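Multi-copper Oxidase CueO (Ochrobactrum, PDB 6EVG) oxidises lignin model compounds and lignosulfonate as a laccase-like multicopper oxidase, probably passing the electrons through copper centres to dioxygen. Local coordinates at residues A[266-271]-A[459-464]; A[435-440]-A[487-492]; A[91-96]-A[129-134]. All coordinates share one frame; numbering follows the deposited sequence.

Contact 1: A[266-271]-A[459-464]; sequences PGERYE and GWKDTA. With EDO (1,2-ethanediol), chain D.
The interface between the second and third cupredoxin domains of the multicopper oxidase fold runs here between Glu-268 and Arg-269 on one side and Lys-461, Asp-462 and Thr-463 on the other. Two salt bridges span it. In the first, Arg-269 grips the carboxylate of Asp-462 end-on. Arg-269 NH1 lies 2.9 Å from Asp-462 OD1, and Arg-269 NH2 lies 2.9 Å from Asp-462 OD2. Both oxygens use their syn lone pairs, and the guanidinium and carboxylate planes are only 19° apart. Bends at chi2 (83°) and chi3 (70°) curl the arginine so that NH1 also donates to Gly-267 O at 2.9 Å. Asp-462 OD1 takes a further bond from Thr-463 OG1, at 2.8 Å. A leucine in place of Arg-269 would probably leave the buried carboxylate of Asp-462 without its charged mate and Gly-267 O without this donor. In the second bridge, Lys-461 NZ meets the anti lone pair of Glu-268 OE2 at 2.8 Å. The same NZ donates to Thr-463 O at 2.9 Å, which ties the lysine back to its own segment. A bound ethanediol gives its O1 to Glu-268 OE2 as well. Beside these polar groups, Thr-463 CG2 packs on Pro-266 O at 3.4 Å. Asp-249, just beyond strand 243-248, accepts bonds from Lys-461 NZ and the backbone of Arg-269. Arg-269 also reaches Phe-127 O and Asn-128 of strand 126-131, while Thr-463 touches His-437 of strand 434-438.

Contact 2: A[435-440]-A[487-492]; sequences PFHIHG and MFHCHV. With CU (copper (II) ion), chain B; EDO (1,2-ethanediol), chain C.
Backbone hydrogen bonds zip residues 435-439 to residues 487-491 as an antiparallel ladder. His-437 and His-489 form a hydrogen-bonded pair, with His-437 N to His-489 O at 2.9 Å.

The metal contact belongs to Cys-490, whose SG binds copper at 2.2 Å. His-434 and His-495 are the other two protein ligands of this type 1 site. Val-492 N donates to Cys-490 SG at 3.3 Å.

Imidazoles gather on the face that carries His-437 and His-489. His-439 NE2 and His-489 NE2 share a hydrogen bond of 2.8 Å, their rings rim to rim. His-489 ND1 donates to Cys-490 O at 2.8 Å from well above the carbonyl plane. With CG between its backbone N and carbonyl carbon (chi1 56°), His-489 reaches across to His-439. His-437, His-439, His-489 and His-491 match trinuclear copper ligands of related oxidases. No copper is modelled among them, and the NE2 to NE2 bond is consistent with its absence. The His-Cys-His sequence would probably carry electrons there from the type 1 copper.

Among apolar contacts, Met-487 CB sits squarely over the His-439 ring, 4.3 Å from its centroid. Phe-488 CD2 reaches the edge of Phe-436 at CE1, 4.1 Å away.

Strand 501-506 borders 486-490, and strand 463-466 borders 434-438. His-437 ND1 bonds to Asp-462 O, and Trp-425 of strand 422-428 packs against Phe-436 and Phe-488.

Contact 3: A[91-96]-A[129-134]; sequences HWHGLF and WFHPHL
His-93 ND1 and His-131 NE2 share a nearly straight hydrogen bond of 2.8 Å, with the two rings rim to rim. With chi1 at 57°, the His-131 ring leans over the strand toward His-93. Its far nitrogen is also held: His-131 ND1 donates to Pro-132 O at 2.9 Å, so both nitrogens of this imidazole are engaged. The backbones pair as antiparallel strands. His-91 N donates to His-131 O at 2.9 Å, and Trp-129 N to His-93 O at 3.0 Å. The return bonds, from His-131 N and His-93 N, are weak.

The packing differs on the two faces of the sheet. On the histidine face, Trp-129 NE1 stands 3.2 Å above the centre of the His-93 ring, while His-93 CB lies over the indole. His-91 runs beside His-131, its CD2 3.9 Å from His-131 NE2. On the other face, the edge of Trp-92 points at the face of Phe-130, their planes 65° apart, and Trp-92 CE3 touches Phe-130 CB at 3.7 Å.

The His-Trp-His and His-Pro-His sequences are those that supply trinuclear copper ligands in this family. No copper is modelled beside them, and the bond between His-93 ND1 and His-131 NE2 is consistent with a site without copper. His-91 NE2 bonds to His-437 NE2 of strand 434-438, and His-93 NE2 to Thr-463 OG1 of strand 463-466. Strand 148-153, next to 126-131, sets Met-150 against Trp-92 and Phe-130.

All three contacts have their centres within about 10 Å of the centre of the chain. The centres of contacts 1 and 2 are about 11 Å apart, as are those of 2 and 3; contacts 1 and 3 are about 13 Å apart. Contact 3 closes first along the chain. Contacts 1 and 2 then interlace, because 435-440 lies between the segments of contact 1. Those two reach one sheet, where strands 463-466 and 434-438 are neighbours. Contact 3 belongs to a sheet built from strands of the N-terminal part of the sequence. Its histidines face those of contact 2, so the probable trinuclear site lies between the first and third domains, while contact 1 ties in the second.

Contact 1: A[266-271]-A[459-464]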
loop_
_atom_site.group_PDB
_atom_site.type_symbol
_atom_site.label_atom_id
_atom_site.label_comp_id
_atom_site.label_asym_id
_atom_site.label_seq_id
_atom_site.Cartn_x
_atom_site.Cartn_y
_atom_site.Cartn_z
ATOM N N PRO A 266 -0.515 -6.026 -2.533
ATOM C CA PRO A 266 -1.340 -5.012 -1.857
ATOM C C PRO A 266 -0.622 -4.348 -0.699
ATOM O O PRO A 266 -0.126 -5.027 0.202
ATOM C CB PRO A 266 -2.571 -5.813 -1.422
ATOM C CG PRO A 266 -2.697 -6.874 -2.503
ATOM C CD PRO A 266 -1.267 -7.266 -2.779
ATOM N N GLY A 267 -0.643 -3.013 -0.720
ATOM C CA GLY A 267 0.015 -2.233 0.307
ATOM C C GLY A 267 1.417 -1.801 0.032
ATOM O O GLY A 267 1.899 -0.851 0.681
ATOM N N GLU A 268 2.102 -2.449 -0.911
ATOM C CA GLU A 268 3.437 -2.047 -1.300
ATOM C C GLU A 268 3.406 -0.843 -2.212
ATOM O O GLU A 268 2.474 -0.634 -2.991
ATOM C CB GLU A 268 4.178 -3.187 -2.028
ATOM C CG GLU A 268 4.513 -4.408 -1.196
ATOM C CD GLU A 268 5.474 -5.306 -1.999
ATOM O OE1 GLU A 268 4.966 -6.096 -2.829
ATOM O OE2 GLU A 268 6.705 -5.162 -1.787
ATOM N N ARG A 269 4.532 -0.116 -2.116
ATOM C CA ARG A 269 4.786 1.012 -3.020
ATOM C C ARG A 269 6.155 0.855 -3.638
ATOM O O ARG A 269 7.112 0.469 -2.969
ATOM C CB ARG A 269 4.751 2.387 -2.298
ATOM C CG ARG A 269 3.380 2.811 -1.778
ATOM C CD ARG A 269 3.014 2.228 -0.422
ATOM N NE ARG A 269 3.822 2.817 0.631
ATOM C CZ ARG A 269 4.080 2.236 1.793
ATOM N NH1 ARG A 269 3.637 1.000 2.071
ATOM N NH2 ARG A 269 4.783 2.901 2.716
ATOM N N TYR A 270 6.276 1.252 -4.915
ATOM C CA TYR A 270 7.577 1.398 -5.552
ATOM C C TYR A 270 7.550 2.696 -6.373
ATOM O O TYR A 270 6.583 2.968 -7.097
ATOM C CB TYR A 270 7.897 0.238 -6.491
ATOM C CG TYR A 270 8.160 -1.059 -5.749
ATOM C CD1 TYR A 270 9.417 -1.343 -5.253
ATOM C CD2 TYR A 270 7.149 -1.962 -5.493
ATOM C CE1 TYR A 270 9.656 -2.534 -4.557
ATOM C CE2 TYR A 270 7.377 -3.147 -4.811
ATOM C CZ TYR A 270 8.630 -3.403 -4.343
ATOM O OH TYR A 270 8.890 -4.566 -3.590
ATOM N N GLU A 271 8.652 3.439 -6.283
ATOM C CA GLU A 271 8.851 4.605 -7.176
ATOM C C GLU A 271 9.852 4.188 -8.254
ATOM O O GLU A 271 10.932 3.649 -7.921
ATOM C CB GLU A 271 9.368 5.803 -6.416
ATOM C CG GLU A 271 8.508 6.249 -5.237
ATOM C CD GLU A 271 8.981 7.511 -4.585
ATOM O OE1 GLU A 271 9.316 8.466 -5.288
ATOM O OE2 GLU A 271 9.066 7.531 -3.352
ATOM N N GLY A 459 15.693 -2.147 0.522
ATOM C CA GLY A 459 15.698 -0.967 1.387
ATOM C C GLY A 459 14.732 -1.100 2.580
ATOM O O GLY A 459 14.336 -2.195 2.951
ATOM N N TRP A 460 14.378 0.034 3.158
ATOM C CA TRP A 460 13.359 -0.018 4.233
ATOM C C TRP A 460 12.004 -0.323 3.676
ATOM O O TRP A 460 11.584 0.338 2.673
ATOM C CB TRP A 460 13.346 1.302 5.012
ATOM C CG TRP A 460 14.459 1.453 5.957
ATOM C CD1 TRP A 460 15.519 2.316 5.919
ATOM C CD2 TRP A 460 14.671 0.656 7.158
ATOM N NE1 TRP A 460 16.359 2.119 6.974
ATOM C CE2 TRP A 460 15.849 1.121 7.782
ATOM C CE3 TRP A 460 13.928 -0.340 7.773
ATOM C CZ2 TRP A 460 16.291 0.594 8.994
ATOM C CZ3 TRP A 460 14.388 -0.845 8.999
ATOM C CH2 TRP A 460 15.512 -0.372 9.592
ATOM N N LYS A 461 11.300 -1.279 4.282
ATOM C CA LYS A 461 9.967 -1.646 3.823
ATOM C C LYS A 461 9.031 -1.793 5.023
ATOM O O LYS A 461 9.443 -1.914 6.183
ATOM C CB LYS A 461 10.023 -2.923 2.964
ATOM C CG LYS A 461 10.541 -2.560 1.522
ATOM C CD LYS A 461 10.561 -3.657 0.526
ATOM C CE LYS A 461 9.228 -4.254 0.271
ATOM N NZ LYS A 461 8.128 -3.352 -0.217
ATOM N N ASP A 462 7.731 -1.730 4.707
ATOM C CA ASP A 462 6.694 -2.040 5.686
ATOM C C ASP A 462 5.722 -3.086 5.200
ATOM O O ASP A 462 4.890 -3.531 6.020
ATOM C CB ASP A 462 5.955 -0.753 6.193
ATOM C CG ASP A 462 5.250 0.022 5.091
ATOM O OD1 ASP A 462 4.419 -0.594 4.365
ATOM O OD2 ASP A 462 5.501 1.248 4.957
ATOM N N THR A 463 5.754 -3.493 3.924
ATOM C CA THR A 463 4.848 -4.454 3.362
ATOM C C THR A 463 5.723 -5.321 2.414
ATOM O O THR A 463 6.526 -4.758 1.685
ATOM C CB THR A 463 3.691 -3.802 2.597
ATOM O OG1 THR A 463 3.055 -2.839 3.482
ATOM C CG2 THR A 463 2.690 -4.777 2.125
ATOM N N ALA A 464 5.555 -6.640 2.432
ATOM C CA ALA A 464 6.361 -7.527 1.564
ATOM C C ALA A 464 5.596 -8.750 1.189
ATOM O O ALA A 464 4.925 -9.340 2.050
ATOM C CB ALA A 464 7.632 -7.924 2.229
HETATM C C1 EDO D . 9.075 -7.992 -1.860
HETATM O O1 EDO D . 7.779 -7.681 -1.356
HETATM C C2 EDO D . 9.423 -9.420 -1.512
HETATM O O2 EDO D . 8.584 -10.379 -2.178
#

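Contact 2: A[435-440]-A[487-492]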
loop_
_atom_site.group_PDB
_atom_site.type_symbol
_atom_site.label_atom_id
_atom_site.label_comp_id
_atom_site.label_asym_id
_atom_site.label_seq_id
_atom_site.Cartn_x
_atom_site.Cartn_y
_atom_site.Cartn_z
ATOM N N PRO A 435 0.860 -11.038 1.323
ATOM C CA PRO A 435 1.593 -9.777 1.643
ATOM C C PRO A 435 1.548 -9.491 3.147
ATOM O O PRO A 435 0.543 -9.220 3.718
ATOM C CB PRO A 435 0.813 -8.768 0.826
ATOM C CG PRO A 435 -0.594 -9.296 0.772
ATOM C CD PRO A 435 -0.454 -10.818 0.745
ATOM N N PHE A 436 2.707 -9.497 3.767
ATOM C CA PHE A 436 2.877 -9.134 5.166
ATOM C C PHE A 436 2.931 -7.624 5.321
ATOM O O PHE A 436 3.725 -6.990 4.643
ATOM C CB PHE A 436 4.200 -9.722 5.650
ATOM C CG PHE A 436 4.594 -9.324 7.040
ATOM C CD1 PHE A 436 4.033 -9.968 8.134
ATOM C CD2 PHE A 436 5.536 -8.363 7.292
ATOM C CE1 PHE A 436 4.440 -9.617 9.415
ATOM C CE2 PHE A 436 5.929 -8.012 8.538
ATOM C CZ PHE A 436 5.341 -8.640 9.640
ATOM N N HIS A 437 2.188 -7.067 6.290
ATOM C CA HIS A 437 2.338 -5.661 6.655
ATOM C C HIS A 437 2.397 -5.542 8.165
ATOM O O HIS A 437 1.614 -6.177 8.882
ATOM C CB HIS A 437 1.169 -4.792 6.091
ATOM C CG HIS A 437 1.150 -3.358 6.569
ATOM N ND1 HIS A 437 2.276 -2.539 6.490
ATOM C CD2 HIS A 437 0.160 -2.586 7.084
ATOM C CE1 HIS A 437 1.946 -1.333 6.990
ATOM N NE2 HIS A 437 0.680 -1.334 7.329
ATOM N N ILE A 438 3.363 -4.748 8.634
ATOM C CA ILE A 438 3.456 -4.391 10.057
ATOM C C ILE A 438 3.217 -2.898 10.214
ATOM O O ILE A 438 3.800 -2.076 9.506
ATOM C CB ILE A 438 4.789 -4.865 10.659
ATOM C CG1 ILE A 438 4.788 -4.645 12.181
ATOM C CG2 ILE A 438 6.008 -4.257 10.013
ATOM C CD1 ILE A 438 5.826 -5.501 12.926
ATOM N N HIS A 439 2.343 -2.552 11.151
ATOM C CA HIS A 439 2.108 -1.173 11.562
ATOM C C HIS A 439 3.137 -0.760 12.624
ATOM O O HIS A 439 3.413 -1.547 13.523
ATOM C CB HIS A 439 0.730 -0.973 12.168
ATOM C CG HIS A 439 -0.423 -1.400 11.339
ATOM N ND1 HIS A 439 -1.654 -0.797 11.485
ATOM C CD2 HIS A 439 -0.581 -2.312 10.360
ATOM C CE1 HIS A 439 -2.506 -1.363 10.654
ATOM N NE2 HIS A 439 -1.874 -2.288 9.949
ATOM N N GLY A 440 3.623 0.475 12.540
ATOM C CA GLY A 440 4.428 0.978 13.650
ATOM C C GLY A 440 5.841 0.487 13.772
ATOM O O GLY A 440 6.497 0.730 14.771
ATOM N N MET A 487 -0.367 -3.456 14.965
ATOM C CA MET A 487 -0.841 -4.687 14.379
ATOM C C MET A 487 0.107 -5.173 13.318
ATOM O O MET A 487 0.838 -4.382 12.732
ATOM C CB MET A 487 -2.236 -4.506 13.812
ATOM C CG MET A 487 -3.148 -3.971 14.982
ATOM S SD MET A 487 -4.819 -3.727 14.529
ATOM C CE MET A 487 -5.411 -5.235 14.960
ATOM N N PHE A 488 0.040 -6.465 13.031
ATOM C CA PHE A 488 0.683 -7.062 11.869
ATOM C C PHE A 488 -0.272 -8.053 11.275
ATOM O O PHE A 488 -1.021 -8.724 12.003
ATOM C CB PHE A 488 2.073 -7.605 12.193
ATOM C CG PHE A 488 2.123 -8.702 13.228
ATOM C CD1 PHE A 488 2.142 -8.388 14.565
ATOM C CD2 PHE A 488 2.270 -10.054 12.905
ATOM C CE1 PHE A 488 2.293 -9.387 15.565
ATOM C CE2 PHE A 488 2.400 -11.038 13.883
ATOM C CZ PHE A 488 2.417 -10.694 15.216
ATOM N N HIS A 489 -0.251 -8.207 9.943
ATOM C CA HIS A 489 -1.310 -8.951 9.297
ATOM C C HIS A 489 -0.962 -9.235 7.845
ATOM O O HIS A 489 -0.069 -8.633 7.279
ATOM C CB HIS A 489 -2.668 -8.190 9.400
ATOM C CG HIS A 489 -2.639 -6.796 8.855
ATOM N ND1 HIS A 489 -2.996 -6.511 7.559
ATOM C CD2 HIS A 489 -2.327 -5.611 9.419
ATOM C CE1 HIS A 489 -2.895 -5.194 7.372
ATOM N NE2 HIS A 489 -2.446 -4.628 8.472
ATOM N N CYS A 490 -1.807 -10.074 7.249
ATOM C CA CYS A 490 -1.852 -10.222 5.802
ATOM C C CYS A 490 -2.612 -9.037 5.244
ATOM O O CYS A 490 -3.634 -8.618 5.786
ATOM C CB CYS A 490 -2.503 -11.520 5.415
ATOM S SG CYS A 490 -2.536 -11.747 3.626
ATOM N N HIS A 491 -2.127 -8.506 4.110
ATOM C CA HIS A 491 -2.763 -7.420 3.396
ATOM C C HIS A 491 -3.708 -7.857 2.257
ATOM O O HIS A 491 -4.200 -6.988 1.542
ATOM C CB HIS A 491 -1.732 -6.355 2.930
ATOM C CG HIS A 491 -2.191 -4.937 3.051
ATOM N ND1 HIS A 491 -3.145 -4.348 2.273
ATOM C CD2 HIS A 491 -1.820 -3.992 3.968
ATOM C CE1 HIS A 491 -3.343 -3.080 2.721
ATOM N NE2 HIS A 491 -2.530 -2.842 3.732
ATOM N N VAL A 492 -3.990 -9.179 2.156
ATOM C CA VAL A 492 -5.178 -9.626 1.447
ATOM C C VAL A 492 -6.339 -9.340 2.388
ATOM O O VAL A 492 -6.412 -9.907 3.455
ATOM C CB VAL A 492 -5.086 -11.130 1.058
ATOM C CG1 VAL A 492 -6.409 -11.642 0.555
ATOM C CG2 VAL A 492 -4.032 -11.309 0.001
HETATM CU CU CU B . -3.246 -13.736 3.194
HETATM C C1 EDO C . -2.561 1.248 14.485
HETATM O O1 EDO C . -1.508 1.069 13.530
HETATM C C2 EDO C . -3.699 0.313 14.399
HETATM O O2 EDO C . -4.169 0.185 13.048
#

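Contact 3: A[91-96]-A[129-134]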
loop_
_atom_site.group_PDB
_atom_site.type_symbol
_atom_site.label_atom_id
_atom_site.label_comp_id
_atom_site.label_asym_id
_atom_site.label_seq_id
_atom_site.Cartn_x
_atom_site.Cartn_y
_atom_site.Cartn_z
ATOM N N HIS A 91 -5.603 4.406 8.795
ATOM C CA HIS A 91 -4.247 4.006 9.158
ATOM C C HIS A 91 -3.257 4.749 8.254
ATOM O O HIS A 91 -3.411 4.730 7.036
ATOM C CB HIS A 91 -4.099 2.466 8.996
ATOM C CG HIS A 91 -2.718 1.925 8.950
ATOM N ND1 HIS A 91 -1.731 2.245 9.844
ATOM C CD2 HIS A 91 -2.173 0.995 8.105
ATOM C CE1 HIS A 91 -0.618 1.563 9.508
ATOM N NE2 HIS A 91 -0.879 0.789 8.472
ATOM N N TRP A 92 -2.290 5.396 8.889
ATOM C CA TRP A 92 -1.264 6.179 8.201
ATOM C C TRP A 92 -0.149 5.180 7.821
ATOM O O TRP A 92 0.835 4.993 8.543
ATOM C CB TRP A 92 -0.753 7.321 9.079
ATOM C CG TRP A 92 -1.790 8.145 9.737
ATOM C CD1 TRP A 92 -1.933 8.308 11.065
ATOM C CD2 TRP A 92 -2.809 8.945 9.112
ATOM N NE1 TRP A 92 -3.000 9.118 11.351
ATOM C CE2 TRP A 92 -3.580 9.522 10.176
ATOM C CE3 TRP A 92 -3.174 9.240 7.792
ATOM C CZ2 TRP A 92 -4.671 10.347 9.917
ATOM C CZ3 TRP A 92 -4.262 10.041 7.552
ATOM C CH2 TRP A 92 -5.006 10.589 8.623
ATOM N N HIS A 93 -0.369 4.522 6.688
ATOM C CA HIS A 93 0.426 3.368 6.193
ATOM C C HIS A 93 1.741 3.873 5.600
ATOM O O HIS A 93 1.791 4.313 4.461
ATOM C CB HIS A 93 -0.447 2.620 5.206
ATOM C CG HIS A 93 0.060 1.274 4.789
ATOM N ND1 HIS A 93 -0.838 0.241 4.538
ATOM C CD2 HIS A 93 1.313 0.857 4.499
ATOM C CE1 HIS A 93 -0.123 -0.787 4.096
ATOM N NE2 HIS A 93 1.171 -0.453 4.053
ATOM N N GLY A 94 2.790 3.799 6.424
ATOM C CA GLY A 94 4.095 4.316 6.105
ATOM C C GLY A 94 4.535 5.535 6.852
ATOM O O GLY A 94 5.705 5.895 6.864
ATOM N N LEU A 95 3.589 6.199 7.532
ATOM C CA LEU A 95 3.943 7.353 8.348
ATOM C C LEU A 95 4.514 6.899 9.668
ATOM O O LEU A 95 4.106 5.855 10.207
ATOM C CB LEU A 95 2.684 8.236 8.578
ATOM C CG LEU A 95 2.922 9.682 8.912
ATOM C CD1 LEU A 95 3.553 10.404 7.683
ATOM C CD2 LEU A 95 1.644 10.364 9.324
ATOM N N PHE A 96 5.507 7.638 10.185
ATOM C CA PHE A 96 6.108 7.262 11.487
ATOM C C PHE A 96 5.421 8.074 12.586
ATOM O O PHE A 96 5.662 9.280 12.741
ATOM C CB PHE A 96 7.588 7.533 11.537
ATOM C CG PHE A 96 8.491 6.607 10.746
ATOM C CD1 PHE A 96 8.065 5.835 9.678
ATOM C CD2 PHE A 96 9.838 6.584 11.054
ATOM C CE1 PHE A 96 8.973 5.032 8.967
ATOM C CE2 PHE A 96 10.726 5.786 10.337
ATOM C CZ PHE A 96 10.278 5.017 9.313
ATOM N N TRP A 129 0.690 6.034 2.202
ATOM C CA TRP A 129 -0.729 6.106 1.860
ATOM C C TRP A 129 -1.567 5.934 3.111
ATOM O O TRP A 129 -1.041 5.766 4.204
ATOM C CB TRP A 129 -1.110 5.143 0.732
ATOM C CG TRP A 129 -1.071 3.690 1.081
ATOM C CD1 TRP A 129 -0.027 2.933 1.514
ATOM C CD2 TRP A 129 -2.155 2.778 0.870
ATOM N NE1 TRP A 129 -0.411 1.609 1.602
ATOM C CE2 TRP A 129 -1.728 1.502 1.229
ATOM C CE3 TRP A 129 -3.475 2.937 0.421
ATOM C CZ2 TRP A 129 -2.562 0.375 1.114
ATOM C CZ3 TRP A 129 -4.301 1.856 0.307
ATOM C CH2 TRP A 129 -3.832 0.555 0.647
ATOM N N PHE A 130 -2.892 5.970 2.944
ATOM C CA PHE A 130 -3.776 5.802 4.092
ATOM C C PHE A 130 -5.089 5.250 3.652
ATOM O O PHE A 130 -5.536 5.474 2.507
ATOM C CB PHE A 130 -3.925 7.125 4.905
ATOM C CG PHE A 130 -4.260 8.333 4.126
ATOM C CD1 PHE A 130 -5.567 8.745 3.929
ATOM C CD2 PHE A 130 -3.266 9.174 3.625
ATOM C CE1 PHE A 130 -5.864 9.927 3.253
ATOM C CE2 PHE A 130 -3.562 10.348 2.910
ATOM C CZ PHE A 130 -4.851 10.704 2.748
ATOM N N HIS A 131 -5.744 4.515 4.553
ATOM C CA HIS A 131 -6.926 3.731 4.190
ATOM C C HIS A 131 -7.519 3.189 5.488
ATOM O O HIS A 131 -6.855 3.198 6.521
ATOM C CB HIS A 131 -6.515 2.591 3.252
ATOM C CG HIS A 131 -5.476 1.696 3.851
ATOM N ND1 HIS A 131 -5.776 0.700 4.762
ATOM C CD2 HIS A 131 -4.139 1.725 3.766
ATOM C CE1 HIS A 131 -4.636 0.126 5.134
ATOM N NE2 HIS A 131 -3.627 0.705 4.510
ATOM N N PRO A 132 -8.739 2.669 5.432
ATOM C CA PRO A 132 -9.365 2.150 6.686
ATOM C C PRO A 132 -8.633 0.929 7.179
ATOM O O PRO A 132 -8.038 0.148 6.422
ATOM C CB PRO A 132 -10.782 1.783 6.261
ATOM C CG PRO A 132 -11.035 2.656 5.045
ATOM C CD PRO A 132 -9.711 2.667 4.353
ATOM N N HIS A 133 -8.701 0.720 8.481
ATOM C CA HIS A 133 -8.156 -0.475 9.112
ATOM C C HIS A 133 -9.117 -0.806 10.251
ATOM O O HIS A 133 -9.169 -0.118 11.278
ATOM C CB HIS A 133 -6.720 -0.289 9.609
ATOM C CG HIS A 133 -6.141 -1.579 10.086
ATOM N ND1 HIS A 133 -5.841 -2.611 9.221
ATOM C CD2 HIS A 133 -5.888 -2.034 11.330
ATOM C CE1 HIS A 133 -5.415 -3.642 9.936
ATOM N NE2 HIS A 133 -5.451 -3.322 11.228
ATOM N N LEU A 134 -9.896 -1.860 10.048
ATOM C CA LEU A 134 -11.015 -2.184 10.891
ATOM C C LEU A 134 -10.980 -3.667 11.273
ATOM O O LEU A 134 -10.245 -4.466 10.691
ATOM C CB LEU A 134 -12.324 -1.845 10.152
ATOM C CG LEU A 134 -12.492 -0.358 9.819
ATOM C CD1 LEU A 134 -13.616 -0.176 8.825
ATOM C CD2 LEU A 134 -12.730 0.459 11.067
#